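Local coordinates for protein VIN1 (Oscarella pearsei, PDB 6BFI) that binds actin filaments and may play a role in cell-cell adhesion, as a sponge member of the vinculin/alpha-catenin family, at residues A[4-9]-A[250-255]; A[68-73]-A[123-128]. All coordinates share one frame; numbering follows the deposited sequence.

Contact 1: A[4-9]-A[250-255]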
# COMPACT_ATOMS: atom_id res chain seq x y z
N LYS A 4 8.18 -25.01 -1.45
CA LYS A 4 7.06 -24.09 -1.33
C LYS A 4 6.74 -23.83 0.14
O LYS A 4 6.90 -24.71 0.99
CB LYS A 4 5.81 -24.63 -2.04
CG LYS A 4 5.98 -24.84 -3.54
CD LYS A 4 6.20 -23.52 -4.26
CE LYS A 4 6.32 -23.73 -5.76
NZ LYS A 4 6.44 -22.43 -6.48
N PHE A 5 6.29 -22.61 0.43
CA PHE A 5 5.83 -22.25 1.77
C PHE A 5 4.70 -21.23 1.72
O PHE A 5 4.59 -20.39 2.61
CB PHE A 5 6.97 -21.72 2.64
CG PHE A 5 8.21 -21.37 1.88
CD1 PHE A 5 8.25 -20.23 1.08
CD2 PHE A 5 9.34 -22.16 1.96
CE1 PHE A 5 9.40 -19.90 0.37
CE2 PHE A 5 10.49 -21.84 1.26
CZ PHE A 5 10.52 -20.71 0.47
N HIS A 6 3.86 -21.29 0.68
CA HIS A 6 2.72 -20.39 0.54
C HIS A 6 1.54 -20.79 1.41
O HIS A 6 0.50 -20.12 1.36
CB HIS A 6 2.28 -20.33 -0.93
CG HIS A 6 1.95 -21.67 -1.51
ND1 HIS A 6 0.65 -22.10 -1.71
CD2 HIS A 6 2.75 -22.69 -1.93
CE1 HIS A 6 0.67 -23.31 -2.23
NE2 HIS A 6 1.92 -23.69 -2.37
N THR A 7 1.69 -21.84 2.21
CA THR A 7 0.60 -22.41 3.00
C THR A 7 1.10 -22.65 4.42
O THR A 7 2.24 -23.08 4.63
CB THR A 7 0.10 -23.72 2.35
OG1 THR A 7 -0.90 -23.41 1.37
CG2 THR A 7 -0.47 -24.67 3.38
N LYS A 8 0.24 -22.35 5.40
CA LYS A 8 0.61 -22.53 6.80
C LYS A 8 0.96 -23.98 7.12
O LYS A 8 1.80 -24.23 7.99
CB LYS A 8 -0.52 -22.05 7.72
CG LYS A 8 -0.76 -20.55 7.67
CD LYS A 8 -1.98 -20.16 8.50
CE LYS A 8 -2.17 -18.65 8.50
NZ LYS A 8 -3.35 -18.26 9.32
N THR A 9 0.33 -24.93 6.44
CA THR A 9 0.71 -26.33 6.61
C THR A 9 2.10 -26.59 6.03
O THR A 9 2.91 -27.30 6.65
CB THR A 9 -0.32 -27.24 5.94
OG1 THR A 9 -1.59 -27.06 6.57
CG2 THR A 9 0.09 -28.70 6.06
N GLN A 250 -4.14 -19.54 -7.55
CA GLN A 250 -3.11 -20.36 -8.17
C GLN A 250 -1.70 -19.84 -7.93
O GLN A 250 -0.74 -20.44 -8.42
CB GLN A 250 -3.37 -20.49 -9.67
CG GLN A 250 -4.66 -21.23 -10.01
CD GLN A 250 -4.95 -21.25 -11.49
OE1 GLN A 250 -4.62 -20.31 -12.22
NE2 GLN A 250 -5.58 -22.33 -11.96
N LEU A 251 -1.54 -18.74 -7.20
CA LEU A 251 -0.21 -18.23 -6.88
C LEU A 251 0.41 -19.07 -5.78
O LEU A 251 -0.20 -19.29 -4.73
CB LEU A 251 -0.28 -16.76 -6.46
CG LEU A 251 -0.50 -15.75 -7.59
CD1 LEU A 251 -0.41 -14.33 -7.05
CD2 LEU A 251 0.52 -15.97 -8.70
N THR A 252 1.63 -19.54 -6.03
CA THR A 252 2.40 -20.31 -5.05
C THR A 252 3.73 -19.63 -4.74
O THR A 252 4.71 -20.29 -4.40
CB THR A 252 2.63 -21.74 -5.53
OG1 THR A 252 3.40 -21.72 -6.75
CG2 THR A 252 1.31 -22.44 -5.79
N THR A 253 3.77 -18.30 -4.86
CA THR A 253 5.00 -17.54 -4.73
C THR A 253 4.82 -16.39 -3.75
O THR A 253 3.71 -15.87 -3.57
CB THR A 253 5.46 -16.99 -6.09
OG1 THR A 253 4.40 -16.23 -6.68
CG2 THR A 253 5.87 -18.12 -7.02
N THR A 254 5.92 -15.99 -3.13
CA THR A 254 5.93 -14.79 -2.30
C THR A 254 5.75 -13.56 -3.19
O THR A 254 6.47 -13.38 -4.17
CB THR A 254 7.23 -14.69 -1.51
OG1 THR A 254 7.39 -15.85 -0.68
CG2 THR A 254 7.24 -13.45 -0.63
N PHE A 255 4.77 -12.72 -2.83
CA PHE A 255 4.42 -11.59 -3.69
C PHE A 255 5.55 -10.57 -3.77
O PHE A 255 5.83 -10.04 -4.86
CB PHE A 255 3.15 -10.92 -3.15
CG PHE A 255 2.58 -9.87 -4.07
CD1 PHE A 255 2.77 -9.94 -5.44
CD2 PHE A 255 1.85 -8.81 -3.55
CE1 PHE A 255 2.25 -8.98 -6.28
CE2 PHE A 255 1.33 -7.84 -4.39
CZ PHE A 255 1.52 -7.93 -5.75
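Lys4 NZ reaches Thr252 OG1 at 3.1 Å, and a weak second bond joins the same NZ to Thr252 O at 3.4 Å, so one ammonium group reaches both the hydroxyl and, more loosely, the carbonyl of a single threonine. The lysine chain bends early, at chi2 (-65°), and then runs straight from CG to NZ; on the way Lys4 CD passes 3.6 Å from Thr252 O. The other half of Thr252 faces the imidazole of His6. Its CB sits over one face of the ring, 3.9 Å from the centroid and 17° off the normal, a CH-pi contact, while Thr252 CG2 lies over the same ring, 3.7 Å from His6 NE2. The His6 and Thr252 side chains run alongside, with the same heading. With its CG placed between the backbone N and the carbonyl carbon (chi1 56°), His6 presents that face to Thr252 and has Lys4 CB at its edge, in the ring plane. Thr252 is thus shared: OG1 and O go to the lysine, CB and CG2 to the histidine. Around the pair, Ser120 OG of helix 102-145 is hydrogen-bonded to the backbone N of Lys4, and His187 of helix 185-215 makes a hydrogen bond through NE2 to Thr253 O, so both segments are also tied to neighbouring helices. This is loop-to-loop packing at the surface of an all-helical, vinculin-family fold: the chain leading into helix 8-32 is fastened to the linker that leaves helix 224-249, on the way to helix 268-283.

Contact 2: A[68-73]-A[123-128]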
# COMPACT_ATOMS: atom_id res chain seq x y z
N GLU A 68 -7.91 -38.35 -10.63
CA GLU A 68 -6.82 -39.26 -10.97
C GLU A 68 -5.47 -38.56 -11.08
O GLU A 68 -4.44 -39.22 -11.04
CB GLU A 68 -7.13 -39.99 -12.27
CG GLU A 68 -8.34 -40.91 -12.20
CD GLU A 68 -8.10 -42.14 -11.36
OE1 GLU A 68 -6.92 -42.50 -11.15
OE2 GLU A 68 -9.08 -42.76 -10.90
N ASP A 69 -5.47 -37.23 -11.22
CA ASP A 69 -4.20 -36.50 -11.28
C ASP A 69 -3.45 -36.60 -9.95
O ASP A 69 -2.24 -36.83 -9.93
CB ASP A 69 -4.45 -35.04 -11.65
CG ASP A 69 -5.32 -34.90 -12.88
OD1 ASP A 69 -5.10 -35.66 -13.86
OD2 ASP A 69 -6.23 -34.05 -12.88
N PHE A 70 -4.16 -36.43 -8.84
CA PHE A 70 -3.56 -36.58 -7.52
C PHE A 70 -3.04 -38.00 -7.31
O PHE A 70 -1.89 -38.21 -6.92
CB PHE A 70 -4.59 -36.19 -6.46
CG PHE A 70 -4.11 -36.35 -5.04
CD1 PHE A 70 -3.07 -35.58 -4.56
CD2 PHE A 70 -4.73 -37.25 -4.19
CE1 PHE A 70 -2.64 -35.72 -3.25
CE2 PHE A 70 -4.30 -37.39 -2.89
CZ PHE A 70 -3.26 -36.63 -2.42
N LYS A 71 -3.89 -38.99 -7.59
CA LYS A 71 -3.50 -40.39 -7.42
C LYS A 71 -2.33 -40.77 -8.32
O LYS A 71 -1.58 -41.69 -7.99
CB LYS A 71 -4.70 -41.30 -7.69
CG LYS A 71 -5.91 -41.03 -6.82
CD LYS A 71 -7.12 -41.78 -7.33
CE LYS A 71 -8.34 -41.50 -6.47
NZ LYS A 71 -9.57 -42.12 -7.03
N ALA A 72 -2.17 -40.07 -9.44
CA ALA A 72 -1.05 -40.36 -10.34
C ALA A 72 0.23 -39.65 -9.90
O ALA A 72 1.32 -40.20 -10.08
CB ALA A 72 -1.41 -39.96 -11.77
N GLU A 73 0.11 -38.45 -9.34
CA GLU A 73 1.28 -37.68 -8.94
C GLU A 73 1.80 -38.04 -7.55
O GLU A 73 2.92 -37.65 -7.21
CB GLU A 73 0.97 -36.18 -8.98
CG GLU A 73 0.66 -35.64 -10.37
CD GLU A 73 0.09 -34.24 -10.34
OE1 GLU A 73 -0.02 -33.67 -9.23
OE2 GLU A 73 -0.25 -33.70 -11.41
N LEU A 123 3.39 -32.43 -0.08
CA LEU A 123 2.27 -31.56 0.26
C LEU A 123 1.75 -30.79 -0.94
O LEU A 123 0.58 -30.40 -0.96
CB LEU A 123 2.68 -30.60 1.38
CG LEU A 123 3.07 -31.27 2.70
CD1 LEU A 123 3.80 -30.29 3.62
CD2 LEU A 123 1.84 -31.84 3.39
N MET A 124 2.59 -30.59 -1.97
CA MET A 124 2.23 -29.74 -3.09
C MET A 124 1.30 -30.42 -4.09
O MET A 124 0.52 -29.73 -4.76
CB MET A 124 3.48 -29.24 -3.81
CG MET A 124 3.91 -27.85 -3.39
SD MET A 124 2.56 -26.66 -3.45
CE MET A 124 2.13 -26.70 -5.19
N CYS A 125 1.37 -31.74 -4.24
CA CYS A 125 0.39 -32.39 -5.11
C CYS A 125 -1.01 -32.32 -4.49
O CYS A 125 -2.00 -32.11 -5.21
CB CYS A 125 0.79 -33.83 -5.41
SG CYS A 125 1.17 -34.88 -3.99
N ALA A 126 -1.10 -32.44 -3.17
CA ALA A 126 -2.37 -32.24 -2.48
C ALA A 126 -2.85 -30.80 -2.64
O ALA A 126 -4.02 -30.55 -2.96
CB ALA A 126 -2.24 -32.61 -1.01
N ASP A 127 -1.96 -29.83 -2.40
CA ASP A 127 -2.33 -28.43 -2.55
C ASP A 127 -2.81 -28.13 -3.97
O ASP A 127 -3.77 -27.38 -4.17
CB ASP A 127 -1.16 -27.52 -2.18
CG ASP A 127 -1.54 -26.05 -2.17
OD1 ASP A 127 -1.97 -25.56 -1.11
OD2 ASP A 127 -1.40 -25.39 -3.23
N ARG A 128 -2.15 -28.72 -4.97
CA ARG A 128 -2.58 -28.55 -6.36
C ARG A 128 -3.95 -29.17 -6.59
O ARG A 128 -4.76 -28.63 -7.35
CB ARG A 128 -1.55 -29.14 -7.31
CG ARG A 128 -0.35 -28.26 -7.57
CD ARG A 128 0.60 -28.91 -8.56
NE ARG A 128 1.18 -30.13 -8.03
CZ ARG A 128 1.92 -30.98 -8.74
NH1 ARG A 128 2.17 -30.73 -10.02
NH2 ARG A 128 2.41 -32.07 -8.17
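Glu73 leaves segment 68-73 of helix 68-97 with its CB directed at segment 123-128 of helix 102-145, and beyond CG the chain is extended, which carries the carboxylate across to Arg128. Glu73 OE1 does most of the touching: it passes 3.9 Å from Cys125 CB and ends 3.1 Å from Arg128 NH2. That oxygen stands over one face of the guanidinium, displaced toward its rim, so the salt bridge works by charge alone, with no N-H aimed at it; the carboxylate and guanidinium planes are 23° apart. Glu73 OE2 stays farther off, with Arg128 NH1 at 4.1 Å. At the guanidinium edge, Arg128 NE makes a weak bond to Met124 O, one turn back. The two helix segments run antiparallel at 173°, their axes 9.6 Å apart, as neighbours in the helical-bundle architecture of the vinculin family. An alanine in place of Glu73 is likely to leave Arg128 without its charged mate on this helix and uncover Cys125 CB. Deeper in, Phe70 is swung out by a chi1 of 178°, and Phe70 CE1 meets Ala126 CA at 3.6 Å. Cys125 SG lies obliquely to the Phe70 ring, 4.0 Å from Phe70 CE1, a sulfur-aromatic contact.

Contact 1 lies at the surface and joins two loops, whereas contact 2 is partly buried and pairs two antiparallel helices; along the chain the second is nested within the loop that the first closes. Their chemistry follows: lysine hydrogen bonds and a histidine face on a threonine in contact 1, against apolar packing with a salt bridge at its margin in contact 2. Helix 102-145 connects them. It supplies 123-128 to contact 2, and from the same segment Met124 and Asp127 pack on His6, while Met124 also packs on Lys4. Asp127 has a salt bridge with Arg178 and a weak hydrogen bond with Thr7.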